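Local coordinates for protein transcriptional repressor, TetR family (Thermus thermophilus, PDB 3ANP) that represses transcription of fatty acid degradation genes, probably by binding DNA at their control regions, and binds lauroyl-CoA, at residues Leu128-Lys137 against Leu151-Tyr162; Leu86-Thr97 against Leu178-Arg187. All coordinates share one frame; numbering follows the deposited sequence.

Contact 1. Residues Leu128-Lys137 against Leu151-Tyr162; sequences LGDLIAEILK and LERMGRTLADLY. With DCC (dodecyl-coa), chain E.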
loop_
_atom_site.group_PDB
_atom_site.type_symbol
_atom_site.label_atom_id
_atom_site.label_comp_id
_atom_site.label_asym_id
_atom_site.label_seq_id
_atom_site.Cartn_x
_atom_site.Cartn_y
_atom_site.Cartn_z
ATOM N N LEU A 128 7.393 -8.107 -7.744
ATOM C CA LEU A 128 6.476 -9.186 -7.377
ATOM C C LEU A 128 5.250 -9.186 -8.297
ATOM O O LEU A 128 4.720 -10.247 -8.645
ATOM C CB LEU A 128 6.027 -9.006 -5.925
ATOM C CG LEU A 128 4.972 -9.986 -5.393
ATOM C CD1 LEU A 128 5.480 -11.435 -5.558
ATOM C CD2 LEU A 128 4.677 -9.646 -3.922
ATOM N N GLY A 129 4.799 -7.997 -8.686
ATOM C CA GLY A 129 3.646 -7.900 -9.571
ATOM C C GLY A 129 3.795 -8.745 -10.827
ATOM O O GLY A 129 2.863 -9.455 -11.233
ATOM N N ASP A 130 4.969 -8.670 -11.448
ATOM C CA ASP A 130 5.240 -9.430 -12.660
ATOM C C ASP A 130 5.303 -10.941 -12.405
ATOM O O ASP A 130 4.891 -11.728 -13.259
ATOM C CB ASP A 130 6.532 -8.937 -13.330
ATOM C CG ASP A 130 6.400 -7.526 -13.897
ATOM O OD1 ASP A 130 5.264 -7.073 -14.164
ATOM O OD2 ASP A 130 7.439 -6.865 -14.084
ATOM N N LEU A 131 5.814 -11.359 -11.245
ATOM C CA LEU A 131 5.835 -12.793 -10.928
ATOM C C LEU A 131 4.372 -13.287 -10.808
ATOM O O LEU A 131 4.000 -14.364 -11.305
ATOM C CB LEU A 131 6.590 -13.037 -9.604
ATOM C CG LEU A 131 6.554 -14.487 -9.072
ATOM C CD1 LEU A 131 6.960 -15.451 -10.179
ATOM C CD2 LEU A 131 7.495 -14.644 -7.866
ATOM N N ILE A 132 3.533 -12.502 -10.143
ATOM C CA ILE A 132 2.122 -12.892 -10.007
ATOM C C ILE A 132 1.481 -12.991 -11.399
ATOM O O ILE A 132 0.718 -13.923 -11.684
ATOM C CB ILE A 132 1.350 -11.871 -9.132
ATOM C CG1 ILE A 132 1.828 -11.987 -7.679
ATOM C CG2 ILE A 132 -0.168 -12.115 -9.220
ATOM C CD1 ILE A 132 1.379 -10.845 -6.795
ATOM N N ALA A 133 1.820 -12.052 -12.279
ATOM C CA ALA A 133 1.268 -12.071 -13.631
ATOM C C ALA A 133 1.600 -13.380 -14.347
ATOM O O ALA A 133 0.809 -13.860 -15.162
ATOM C CB ALA A 133 1.791 -10.879 -14.442
ATOM N N GLU A 134 2.765 -13.961 -14.056
ATOM C CA GLU A 134 3.136 -15.222 -14.704
ATOM C C GLU A 134 2.189 -16.344 -14.268
ATOM O O GLU A 134 1.910 -17.260 -15.034
ATOM C CB GLU A 134 4.580 -15.632 -14.357
ATOM C CG GLU A 134 5.688 -14.823 -15.051
ATOM C CD GLU A 134 7.088 -15.272 -14.630
ATOM O OE1 GLU A 134 7.291 -16.483 -14.399
ATOM O OE2 GLU A 134 7.991 -14.417 -14.538
ATOM N N ILE A 135 1.701 -16.282 -13.035
ATOM C CA ILE A 135 0.786 -17.314 -12.556
ATOM C C ILE A 135 -0.607 -17.093 -13.158
ATOM O O ILE A 135 -1.325 -18.046 -13.470
ATOM C CB ILE A 135 0.712 -17.306 -11.014
ATOM C CG1 ILE A 135 2.104 -17.607 -10.432
ATOM C CG2 ILE A 135 -0.291 -18.337 -10.535
ATOM C CD1 ILE A 135 2.224 -17.392 -8.946
ATOM N N LEU A 136 -0.987 -15.835 -13.332
ATOM C CA LEU A 136 -2.293 -15.518 -13.909
ATOM C C LEU A 136 -2.373 -15.904 -15.381
ATOM O O LEU A 136 -3.446 -16.262 -15.874
ATOM C CB LEU A 136 -2.593 -14.016 -13.779
ATOM C CG LEU A 136 -2.581 -13.432 -12.369
ATOM C CD1 LEU A 136 -2.801 -11.924 -12.444
ATOM C CD2 LEU A 136 -3.646 -14.114 -11.530
ATOM N N LYS A 137 -1.241 -15.843 -16.081
ATOM C CA LYS A 137 -1.199 -16.158 -17.511
ATOM C C LYS A 137 -1.941 -17.445 -17.916
ATOM O O LYS A 137 -2.813 -17.417 -18.794
ATOM C CB LYS A 137 0.260 -16.217 -17.991
ATOM C CG LYS A 137 0.430 -16.458 -19.484
ATOM C CD LYS A 137 1.874 -16.148 -19.895
ATOM C CE LYS A 137 2.087 -16.268 -21.397
ATOM N NZ LYS A 137 1.974 -17.675 -21.880
ATOM N N LEU A 151 -2.473 -8.621 -17.585
ATOM C CA LEU A 151 -1.998 -9.516 -16.548
ATOM C C LEU A 151 -1.094 -8.737 -15.604
ATOM O O LEU A 151 -1.133 -8.923 -14.392
ATOM C CB LEU A 151 -1.196 -10.648 -17.168
ATOM C CG LEU A 151 -1.985 -11.626 -18.027
ATOM C CD1 LEU A 151 -1.018 -12.539 -18.757
ATOM C CD2 LEU A 151 -2.951 -12.410 -17.135
ATOM N N GLU A 152 -0.283 -7.856 -16.176
ATOM C CA GLU A 152 0.645 -7.067 -15.386
ATOM C C GLU A 152 -0.065 -6.105 -14.445
ATOM O O GLU A 152 0.375 -5.880 -13.315
ATOM C CB GLU A 152 1.590 -6.282 -16.307
ATOM C CG GLU A 152 2.465 -7.130 -17.233
ATOM C CD GLU A 152 1.677 -7.890 -18.301
ATOM O OE1 GLU A 152 0.717 -7.326 -18.884
ATOM O OE2 GLU A 152 2.033 -9.053 -18.568
ATOM N N ARG A 153 -1.168 -5.528 -14.901
ATOM C CA ARG A 153 -1.879 -4.586 -14.059
ATOM C C ARG A 153 -2.572 -5.289 -12.878
ATOM O O ARG A 153 -2.593 -4.776 -11.759
ATOM C CB ARG A 153 -2.889 -3.804 -14.896
ATOM C CG ARG A 153 -3.264 -2.507 -14.261
ATOM C CD ARG A 153 -3.944 -1.560 -15.237
ATOM N NE ARG A 153 -4.386 -0.371 -14.525
ATOM C CZ ARG A 153 -5.453 0.338 -14.869
ATOM N NH1 ARG A 153 -6.182 -0.022 -15.923
ATOM N NH2 ARG A 153 -5.802 1.388 -14.145
HETATM N N MSE A 154 -3.137 -6.460 -13.125
HETATM C CA MSE A 154 -3.791 -7.204 -12.054
HETATM C C MSE A 154 -2.731 -7.758 -11.104
HETATM O O MSE A 154 -2.925 -7.791 -9.889
HETATM C CB MSE A 154 -4.648 -8.325 -12.652
HETATM C CG MSE A 154 -5.762 -7.750 -13.538
HETATM SE SE MSE A 154 -7.089 -9.032 -14.091
HETATM C CE MSE A 154 -6.037 -10.015 -15.378
ATOM N N GLY A 155 -1.607 -8.185 -11.672
ATOM C CA GLY A 155 -0.506 -8.689 -10.866
ATOM C C GLY A 155 0.023 -7.566 -9.981
ATOM O O GLY A 155 0.297 -7.779 -8.801
ATOM N N ARG A 156 0.157 -6.369 -10.550
ATOM C CA ARG A 156 0.641 -5.209 -9.795
ATOM C C ARG A 156 -0.278 -4.918 -8.612
ATOM O O ARG A 156 0.180 -4.631 -7.514
ATOM C CB ARG A 156 0.700 -3.953 -10.675
ATOM C CG ARG A 156 1.133 -2.677 -9.902
ATOM C CD ARG A 156 1.332 -1.440 -10.793
ATOM N NE ARG A 156 2.512 -1.583 -11.645
ATOM C CZ ARG A 156 2.952 -0.651 -12.486
ATOM N NH1 ARG A 156 2.312 0.507 -12.592
ATOM N NH2 ARG A 156 4.035 -0.877 -13.226
ATOM N N THR A 157 -1.581 -4.980 -8.854
ATOM C CA THR A 157 -2.564 -4.720 -7.815
ATOM C C THR A 157 -2.454 -5.698 -6.651
ATOM O O THR A 157 -2.489 -5.294 -5.478
ATOM C CB THR A 157 -4.010 -4.770 -8.397
ATOM O OG1 THR A 157 -4.174 -3.720 -9.362
ATOM C CG2 THR A 157 -5.042 -4.595 -7.289
ATOM N N LEU A 158 -2.319 -6.980 -6.959
ATOM C CA LEU A 158 -2.220 -7.962 -5.903
ATOM C C LEU A 158 -0.914 -7.772 -5.144
ATOM O O LEU A 158 -0.892 -7.883 -3.916
ATOM C CB LEU A 158 -2.333 -9.380 -6.461
ATOM C CG LEU A 158 -2.532 -10.462 -5.393
ATOM C CD1 LEU A 158 -3.674 -10.065 -4.451
ATOM C CD2 LEU A 158 -2.822 -11.797 -6.070
ATOM N N ALA A 159 0.170 -7.461 -5.853
ATOM C CA ALA A 159 1.452 -7.221 -5.175
ATOM C C ALA A 159 1.380 -5.967 -4.300
ATOM O O ALA A 159 1.996 -5.907 -3.236
ATOM C CB ALA A 159 2.583 -7.077 -6.195
ATOM N N ASP A 160 0.630 -4.957 -4.733
ATOM C CA ASP A 160 0.514 -3.736 -3.932
ATOM C C ASP A 160 -0.180 -4.059 -2.606
ATOM O O ASP A 160 0.194 -3.531 -1.550
ATOM C CB ASP A 160 -0.283 -2.654 -4.679
ATOM C CG ASP A 160 0.528 -1.977 -5.780
ATOM O OD1 ASP A 160 1.773 -1.904 -5.673
ATOM O OD2 ASP A 160 -0.087 -1.497 -6.744
ATOM N N LEU A 161 -1.197 -4.915 -2.669
ATOM C CA LEU A 161 -1.926 -5.327 -1.467
ATOM C C LEU A 161 -1.012 -6.105 -0.536
ATOM O O LEU A 161 -1.078 -5.921 0.674
ATOM C CB LEU A 161 -3.128 -6.213 -1.805
ATOM C CG LEU A 161 -4.410 -5.490 -2.201
ATOM C CD1 LEU A 161 -5.538 -6.507 -2.332
ATOM C CD2 LEU A 161 -4.761 -4.464 -1.138
ATOM N N TYR A 162 -0.189 -6.994 -1.097
ATOM C CA TYR A 162 0.750 -7.763 -0.266
ATOM C C TYR A 162 1.637 -6.758 0.465
ATOM O O TYR A 162 1.869 -6.862 1.678
ATOM C CB TYR A 162 1.664 -8.678 -1.118
ATOM C CG TYR A 162 2.966 -8.992 -0.389
ATOM C CD1 TYR A 162 2.984 -9.846 0.721
ATOM C CD2 TYR A 162 4.149 -8.339 -0.731
ATOM C CE1 TYR A 162 4.163 -10.029 1.478
ATOM C CE2 TYR A 162 5.326 -8.515 0.018
ATOM C CZ TYR A 162 5.323 -9.355 1.121
ATOM O OH TYR A 162 6.470 -9.480 1.881
HETATM C C2 DCC E . 7.391 2.402 -22.267
HETATM C C4 DCC E . 5.770 1.107 -21.247
HETATM C C5 DCC E . 6.617 0.010 -21.301
HETATM C C6 DCC E . 7.877 0.172 -21.866
HETATM C C8 DCC E . 4.775 -0.588 -20.371
HETATM C C10 DCC E . 9.391 -9.336 -1.808
HETATM C C11 DCC E . 10.405 -9.715 -0.727
HETATM C C12 DCC E . 10.806 -11.186 -0.844
HETATM N N9 DCC E . 4.643 0.702 -20.668
HETATM N N7 DCC E . 5.975 -1.017 -20.754
HETATM N N3 DCC E . 6.186 2.283 -21.738
HETATM N N1 DCC E . 8.225 1.378 -22.336
HETATM N N6 DCC E . 8.722 -0.852 -21.937
HETATM C "C1'" DCC E . 3.447 1.537 -20.413
HETATM C "C2'" DCC E . 2.551 0.911 -19.346
HETATM O "O2'" DCC E . 1.849 -0.205 -19.899
HETATM C "C3'" DCC E . 1.589 2.085 -19.172
HETATM O "O3'" DCC E . 0.638 2.103 -20.239
HETATM C "C4'" DCC E . 2.522 3.293 -19.294
HETATM O "O4'" DCC E . 3.778 2.781 -19.779
HETATM C "C5'" DCC E . 2.696 3.916 -17.908
HETATM O "O5'" DCC E . 3.160 2.936 -16.976
HETATM P P1 DCC E . 3.028 3.186 -15.391
HETATM O O11 DCC E . 1.679 3.704 -15.075
HETATM O O12 DCC E . 3.499 1.967 -14.696
HETATM O O6 DCC E . 4.078 4.373 -15.109
HETATM P P2 DCC E . 5.627 4.065 -14.800
HETATM O O21 DCC E . 6.170 5.342 -15.317
HETATM O O22 DCC E . 5.714 2.757 -15.486
HETATM O O7 DCC E . 5.408 4.067 -13.204
HETATM C CPA DCC E . 5.151 2.866 -12.474
HETATM C CPB DCC E . 6.061 2.803 -11.244
HETATM C CP8 DCC E . 6.044 4.160 -10.533
HETATM C CP7 DCC E . 7.486 2.458 -11.684
HETATM C CP9 DCC E . 5.548 1.720 -10.293
HETATM O OP3 DCC E . 4.740 4.440 -10.020
HETATM C CP6 DCC E . 7.068 4.173 -9.396
HETATM O OP2 DCC E . 8.243 4.462 -9.615
HETATM N NP2 DCC E . 6.598 3.845 -8.195
HETATM C CP5 DCC E . 7.468 3.816 -7.009
HETATM C CP4 DCC E . 6.933 2.802 -5.995
HETATM C CP3 DCC E . 5.521 3.175 -5.536
HETATM O OP1 DCC E . 4.641 3.433 -6.355
HETATM N NP1 DCC E . 5.333 3.185 -4.219
HETATM C CP2 DCC E . 4.031 3.534 -3.631
HETATM C CP1 DCC E . 3.034 2.391 -3.847
HETATM S S DCC E . 3.428 0.896 -2.866
HETATM P P3 DCC E . -0.901 2.440 -19.909
HETATM O O31 DCC E . -1.734 1.220 -19.803
HETATM O O32 DCC E . -0.897 3.300 -18.548
HETATM O O33 DCC E . -1.390 3.426 -21.083
HETATM C CA1 DCC E . 4.375 -0.059 -3.988
HETATM C CA2 DCC E . 4.584 -1.547 -3.699
HETATM O OA1 DCC E . 4.870 0.459 -4.988
HETATM C CA3 DCC E . 5.044 -2.289 -4.955
HETATM C CA4 DCC E . 5.174 -3.797 -4.719
HETATM C CA5 DCC E . 6.219 -4.136 -3.653
HETATM C CA6 DCC E . 6.470 -5.646 -3.629
HETATM C CA7 DCC E . 7.575 -6.009 -2.636
HETATM C CA8 DCC E . 7.911 -7.500 -2.712
HETATM C CA9 DCC E . 8.965 -7.872 -1.666
#
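Gly129 and Gly155 meet backbone to backbone in a close glycine-mediated crossing of helices 128-142 and 151-172, within the all-helical C-terminal domain of a TetR-family repressor. The axes of the two segments pass 7.2 Å apart at an angle of 123°. Gly129 CA lies 3.4 Å from Gly155 O, and Gly155 CA returns the same kind of contact to Gly129 O, making a reciprocal pair of CA-H...O interactions. Alanines extend the tight zone: Ala159 CB sits 3.5 Å from Gly129 N, and Ala133 CB lies 3.5 Å from Leu151 O. Ile132 meets the second helix with two branches; chi1 of -70° sets CG1 beside its own backbone N and carries CD1 to 3.7 Å from Ala159 N, while CG2 rests on Gly155 CA. Further along, Leu136 CB touches Leu151 CD2 at 3.7 Å, and the other methyl of Leu151 packs on Lys137. Phe90 of helix 82-99 packs on Ile132, and Leu145 from a loop closes over Leu136 and Leu151.

Arg156 leaves this interface for the ligand pocket, where both terminal nitrogens hold one phosphate oxygen of dodecyl-CoA. NH1 reaches O12 at 2.8 Å with an N-H...O angle of 160°; the NH2 bond is longer and more bent. Methyl CP9 of the ligand lies over one face of the guanidinium. Asp160 OD1 approaches the acyl chain and forms a salt bridge with Arg168 of the second subunit. Leu128 CD2 touches Tyr162 CD2 at 3.5 Å, the neighbouring ring atom CE2 resting against acyl carbon CA8.

Contact 2. Residues Leu86-Thr97 against Leu178-Arg187; sequences LRHLFRVLAEGT and LAEELEKNLR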
loop_
_atom_site.group_PDB
_atom_site.type_symbol
_atom_site.label_atom_id
_atom_site.label_comp_id
_atom_site.label_asym_id
_atom_site.label_seq_id
_atom_site.Cartn_x
_atom_site.Cartn_y
_atom_site.Cartn_z
ATOM N N LEU A 86 -0.741 -19.778 -6.574
ATOM C CA LEU A 86 -0.947 -18.440 -6.016
ATOM C C LEU A 86 -1.082 -18.512 -4.499
ATOM O O LEU A 86 -0.439 -17.748 -3.780
ATOM C CB LEU A 86 -2.212 -17.811 -6.574
ATOM C CG LEU A 86 -2.102 -17.123 -7.925
ATOM C CD1 LEU A 86 -3.489 -16.667 -8.360
ATOM C CD2 LEU A 86 -1.148 -15.943 -7.816
ATOM N N ARG A 87 -1.942 -19.410 -4.017
ATOM C CA ARG A 87 -2.141 -19.572 -2.575
ATOM C C ARG A 87 -0.824 -19.937 -1.908
ATOM O O ARG A 87 -0.512 -19.451 -0.823
ATOM C CB ARG A 87 -3.155 -20.685 -2.263
ATOM C CG ARG A 87 -4.593 -20.394 -2.635
ATOM C CD ARG A 87 -5.530 -21.274 -1.810
ATOM N NE ARG A 87 -6.928 -21.093 -2.182
ATOM C CZ ARG A 87 -7.487 -21.614 -3.270
ATOM N NH1 ARG A 87 -6.763 -22.357 -4.097
ATOM N NH2 ARG A 87 -8.769 -21.392 -3.533
ATOM N N HIS A 88 -0.065 -20.816 -2.555
ATOM C CA HIS A 88 1.225 -21.237 -2.020
ATOM C C HIS A 88 2.185 -20.052 -1.920
ATOM O O HIS A 88 2.850 -19.849 -0.898
ATOM C CB HIS A 88 1.846 -22.302 -2.924
ATOM C CG HIS A 88 3.240 -22.680 -2.540
ATOM N ND1 HIS A 88 3.517 -23.516 -1.479
ATOM C CD2 HIS A 88 4.438 -22.321 -3.060
ATOM C CE1 HIS A 88 4.826 -23.658 -1.365
ATOM N NE2 HIS A 88 5.407 -22.942 -2.311
ATOM N N LEU A 89 2.262 -19.271 -2.992
ATOM C CA LEU A 89 3.159 -18.125 -3.013
ATOM C C LEU A 89 2.905 -17.179 -1.848
ATOM O O LEU A 89 3.841 -16.731 -1.183
ATOM C CB LEU A 89 3.016 -17.367 -4.334
ATOM C CG LEU A 89 3.768 -16.036 -4.460
ATOM C CD1 LEU A 89 5.256 -16.241 -4.308
ATOM C CD2 LEU A 89 3.458 -15.433 -5.821
ATOM N N PHE A 90 1.639 -16.881 -1.582
ATOM C CA PHE A 90 1.342 -15.955 -0.506
ATOM C C PHE A 90 1.576 -16.572 0.851
ATOM O O PHE A 90 1.969 -15.888 1.781
ATOM C CB PHE A 90 -0.073 -15.401 -0.680
ATOM C CG PHE A 90 -0.169 -14.454 -1.831
ATOM C CD1 PHE A 90 0.456 -13.212 -1.769
ATOM C CD2 PHE A 90 -0.773 -14.838 -3.018
ATOM C CE1 PHE A 90 0.484 -12.368 -2.878
ATOM C CE2 PHE A 90 -0.750 -14.002 -4.137
ATOM C CZ PHE A 90 -0.122 -12.769 -4.066
ATOM N N ARG A 91 1.369 -17.879 0.945
ATOM C CA ARG A 91 1.620 -18.587 2.191
ATOM C C ARG A 91 3.126 -18.465 2.500
ATOM O O ARG A 91 3.525 -18.089 3.604
ATOM C CB ARG A 91 1.214 -20.060 2.024
ATOM C CG ARG A 91 0.668 -20.744 3.261
ATOM C CD ARG A 91 -0.437 -21.731 2.864
ATOM N NE ARG A 91 -0.001 -22.691 1.844
ATOM C CZ ARG A 91 -0.757 -23.122 0.836
ATOM N NH1 ARG A 91 -2.003 -22.683 0.691
ATOM N NH2 ARG A 91 -0.269 -23.996 -0.035
ATOM N N VAL A 92 3.966 -18.768 1.518
ATOM C CA VAL A 92 5.411 -18.685 1.726
ATOM C C VAL A 92 5.856 -17.237 1.913
ATOM O O VAL A 92 6.787 -16.953 2.667
ATOM C CB VAL A 92 6.167 -19.341 0.556
ATOM C CG1 VAL A 92 7.634 -18.930 0.579
ATOM C CG2 VAL A 92 6.043 -20.874 0.678
ATOM N N LEU A 93 5.189 -16.317 1.229
ATOM C CA LEU A 93 5.520 -14.904 1.384
ATOM C C LEU A 93 5.249 -14.478 2.827
ATOM O O LEU A 93 6.054 -13.785 3.439
ATOM C CB LEU A 93 4.671 -14.052 0.438
ATOM C CG LEU A 93 5.291 -13.655 -0.900
ATOM C CD1 LEU A 93 4.252 -12.885 -1.730
ATOM C CD2 LEU A 93 6.523 -12.790 -0.645
ATOM N N ALA A 94 4.114 -14.907 3.369
ATOM C CA ALA A 94 3.755 -14.552 4.742
ATOM C C ALA A 94 4.764 -15.147 5.717
ATOM O O ALA A 94 5.243 -14.482 6.635
ATOM C CB ALA A 94 2.362 -15.056 5.064
ATOM N N GLU A 95 5.091 -16.413 5.506
ATOM C CA GLU A 95 6.044 -17.083 6.372
ATOM C C GLU A 95 7.418 -16.429 6.281
ATOM O O GLU A 95 8.049 -16.132 7.295
ATOM C CB GLU A 95 6.111 -18.568 5.990
ATOM C CG GLU A 95 4.786 -19.288 6.224
ATOM C CD GLU A 95 4.718 -20.680 5.583
ATOM O OE1 GLU A 95 5.547 -20.997 4.695
ATOM O OE2 GLU A 95 3.819 -21.455 5.959
ATOM N N GLY A 96 7.882 -16.194 5.061
ATOM C CA GLY A 96 9.191 -15.584 4.889
ATOM C C GLY A 96 9.239 -14.163 5.416
ATOM O O GLY A 96 10.244 -13.732 5.978
ATOM N N THR A 97 8.157 -13.415 5.226
ATOM C CA THR A 97 8.120 -12.036 5.704
ATOM C C THR A 97 8.234 -11.999 7.217
ATOM O O THR A 97 8.911 -11.138 7.776
ATOM C CB THR A 97 6.810 -11.324 5.271
ATOM O OG1 THR A 97 6.769 -11.251 3.842
ATOM C CG2 THR A 97 6.755 -9.910 5.843
ATOM N N LEU A 178 -0.375 -13.002 9.579
ATOM C CA LEU A 178 -0.155 -12.453 8.241
ATOM C C LEU A 178 -0.592 -13.404 7.131
ATOM O O LEU A 178 -1.121 -12.961 6.118
ATOM C CB LEU A 178 1.311 -12.049 8.044
ATOM C CG LEU A 178 1.755 -11.521 6.665
ATOM C CD1 LEU A 178 0.968 -10.260 6.287
ATOM C CD2 LEU A 178 3.276 -11.217 6.693
ATOM N N ALA A 179 -0.396 -14.709 7.320
ATOM C CA ALA A 179 -0.798 -15.675 6.300
ATOM C C ALA A 179 -2.307 -15.536 6.006
ATOM O O ALA A 179 -2.734 -15.560 4.845
ATOM C CB ALA A 179 -0.479 -17.099 6.770
ATOM N N GLU A 180 -3.098 -15.401 7.066
ATOM C CA GLU A 180 -4.554 -15.250 6.946
ATOM C C GLU A 180 -4.903 -13.960 6.195
ATOM O O GLU A 180 -5.829 -13.920 5.378
ATOM C CB GLU A 180 -5.185 -15.226 8.345
ATOM C CG GLU A 180 -6.719 -15.231 8.392
ATOM C CD GLU A 180 -7.345 -13.872 8.101
ATOM O OE1 GLU A 180 -6.772 -12.828 8.515
ATOM O OE2 GLU A 180 -8.428 -13.852 7.475
ATOM N N GLU A 181 -4.157 -12.902 6.494
ATOM C CA GLU A 181 -4.365 -11.611 5.857
ATOM C C GLU A 181 -4.055 -11.670 4.357
ATOM O O GLU A 181 -4.805 -11.137 3.543
ATOM C CB GLU A 181 -3.487 -10.561 6.554
ATOM C CG GLU A 181 -3.325 -9.228 5.827
ATOM C CD GLU A 181 -4.581 -8.371 5.841
ATOM O OE1 GLU A 181 -5.467 -8.587 6.700
ATOM O OE2 GLU A 181 -4.669 -7.458 4.999
ATOM N N LEU A 182 -2.962 -12.325 3.981
ATOM C CA LEU A 182 -2.623 -12.411 2.566
ATOM C C LEU A 182 -3.617 -13.289 1.820
ATOM O O LEU A 182 -3.945 -13.020 0.665
ATOM C CB LEU A 182 -1.179 -12.928 2.377
ATOM C CG LEU A 182 -0.102 -11.961 2.914
ATOM C CD1 LEU A 182 1.267 -12.491 2.521
ATOM C CD2 LEU A 182 -0.310 -10.531 2.348
ATOM N N GLU A 183 -4.108 -14.331 2.484
ATOM C CA GLU A 183 -5.087 -15.226 1.873
ATOM C C GLU A 183 -6.369 -14.422 1.608
ATOM O O GLU A 183 -7.056 -14.645 0.610
ATOM C CB GLU A 183 -5.380 -16.400 2.820
ATOM C CG GLU A 183 -6.561 -17.291 2.426
ATOM C CD GLU A 183 -6.302 -18.155 1.198
ATOM O OE1 GLU A 183 -5.121 -18.412 0.865
ATOM O OE2 GLU A 183 -7.291 -18.600 0.575
ATOM N N LYS A 184 -6.689 -13.498 2.513
ATOM C CA LYS A 184 -7.868 -12.638 2.358
ATOM C C LYS A 184 -7.695 -11.750 1.122
ATOM O O LYS A 184 -8.627 -11.600 0.328
ATOM C CB LYS A 184 -8.073 -11.750 3.609
ATOM C CG LYS A 184 -9.180 -10.669 3.473
ATOM C CD LYS A 184 -8.655 -9.299 2.979
ATOM C CE LYS A 184 -7.713 -8.671 4.017
ATOM N NZ LYS A 184 -7.110 -7.370 3.600
ATOM N N ASN A 185 -6.510 -11.157 0.962
ATOM C CA ASN A 185 -6.244 -10.300 -0.204
ATOM C C ASN A 185 -6.393 -11.092 -1.489
ATOM O O ASN A 185 -6.978 -10.621 -2.477
ATOM C CB ASN A 185 -4.818 -9.730 -0.173
ATOM C CG ASN A 185 -4.602 -8.747 0.950
ATOM O OD1 ASN A 185 -5.553 -8.179 1.473
ATOM N ND2 ASN A 185 -3.335 -8.519 1.315
ATOM N N LEU A 186 -5.823 -12.290 -1.487
ATOM C CA LEU A 186 -5.885 -13.152 -2.648
ATOM C C LEU A 186 -7.323 -13.518 -3.024
ATOM O O LEU A 186 -7.731 -13.343 -4.166
ATOM C CB LEU A 186 -5.084 -14.422 -2.390
ATOM C CG LEU A 186 -5.141 -15.440 -3.527
ATOM C CD1 LEU A 186 -4.545 -14.826 -4.796
ATOM C CD2 LEU A 186 -4.374 -16.690 -3.122
ATOM N N ARG A 187 -8.079 -14.040 -2.063
ATOM C CA ARG A 187 -9.464 -14.427 -2.310
ATOM C C ARG A 187 -10.298 -13.240 -2.801
ATOM O O ARG A 187 -11.062 -13.356 -3.762
ATOM C CB ARG A 187 -10.099 -14.967 -1.025
ATOM C CG ARG A 187 -9.328 -16.091 -0.358
ATOM C CD ARG A 187 -9.686 -17.441 -0.931
ATOM N NE ARG A 187 -11.125 -17.680 -0.884
ATOM C CZ ARG A 187 -11.697 -18.855 -1.119
ATOM N NH1 ARG A 187 -10.949 -19.911 -1.414
ATOM N NH2 ARG A 187 -13.017 -18.973 -1.072
HETATM O O HOH W 1 -2.317 -17.862 0.633
HETATM O O HOH W 2 -3.592 -20.748 1.862
#
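Arg87 reaches across to Glu183 and Leu186 where helices 82-99 and 178-191 run roughly antiparallel, their segment axes 8.5 Å apart at 147°. Its CB points along the flank of the interface, and the extended chain beyond it turns to the other helix. CG lies 3.7 Å from Leu186 CD2, and CD passes close to both carboxylate oxygens of Glu183. NE makes a long salt bridge to Glu183 OE2 at 3.7 Å, the two flat groups nearly coplanar. At the tip, NH1 pairs with Glu84, whereas NH2 comes near Arg187 NH1, though the Arg187 chain is less surely placed. These like charges are probably tempered by Glu84, Glu183 and Glu191, the last a salt-bridge partner of Arg187.

Glu183 OE1 accepts from two waters: one also donates to Arg87 O, the other accepts from Arg91 NH1. Next to these polar groups the packing is apolar. Leu186, its CG placed opposite the backbone N (chi1 177°), sets CD2 against Arg87 CA and CG and CD1 toward Phe90 CE2. Leu182 CD1 lies at the edge of the Phe90 ring and 3.5 Å from Phe90 O. The helices draw closest at Ala94, whose CB is 3.4 Å from Ala179 CA; Leu178 CD2 then reaches Thr97 CB at 3.8 Å.

Lys184 NZ makes a salt bridge to Glu181 and hydrogen bonds to Asn185 and to Thr157 of the second subunit. Helix 178-191 thus joins its own domain core to the dimer interface, an arrangement typical of the TetR-family C-terminal domain, whose last two helices pair with their counterparts in a four-helix bundle.

How the contacts relate
Contact 1 is nested in the chain inside the loop closed by contact 2, and their centres lie 14 Å apart in one helical core. They touch through Leu158 CD2 and Phe90 CZ at 3.5 Å, and through Ile135 CG2 and Leu86 CG at 3.4 Å. A probable hydrogen bond of 2.7 Å joins Tyr162 OH to Thr97 OG1, tying a pocket residue of contact 1 to helix 82-99. Contact 1 supplies Arg156, Asp160 and Tyr162 to the dodecyl-CoA site; from contact 2, the side chain of Leu93 is about 5 Å from the ligand. Helices 151-172 and 178-191, consecutive in sequence, both reach the second subunit.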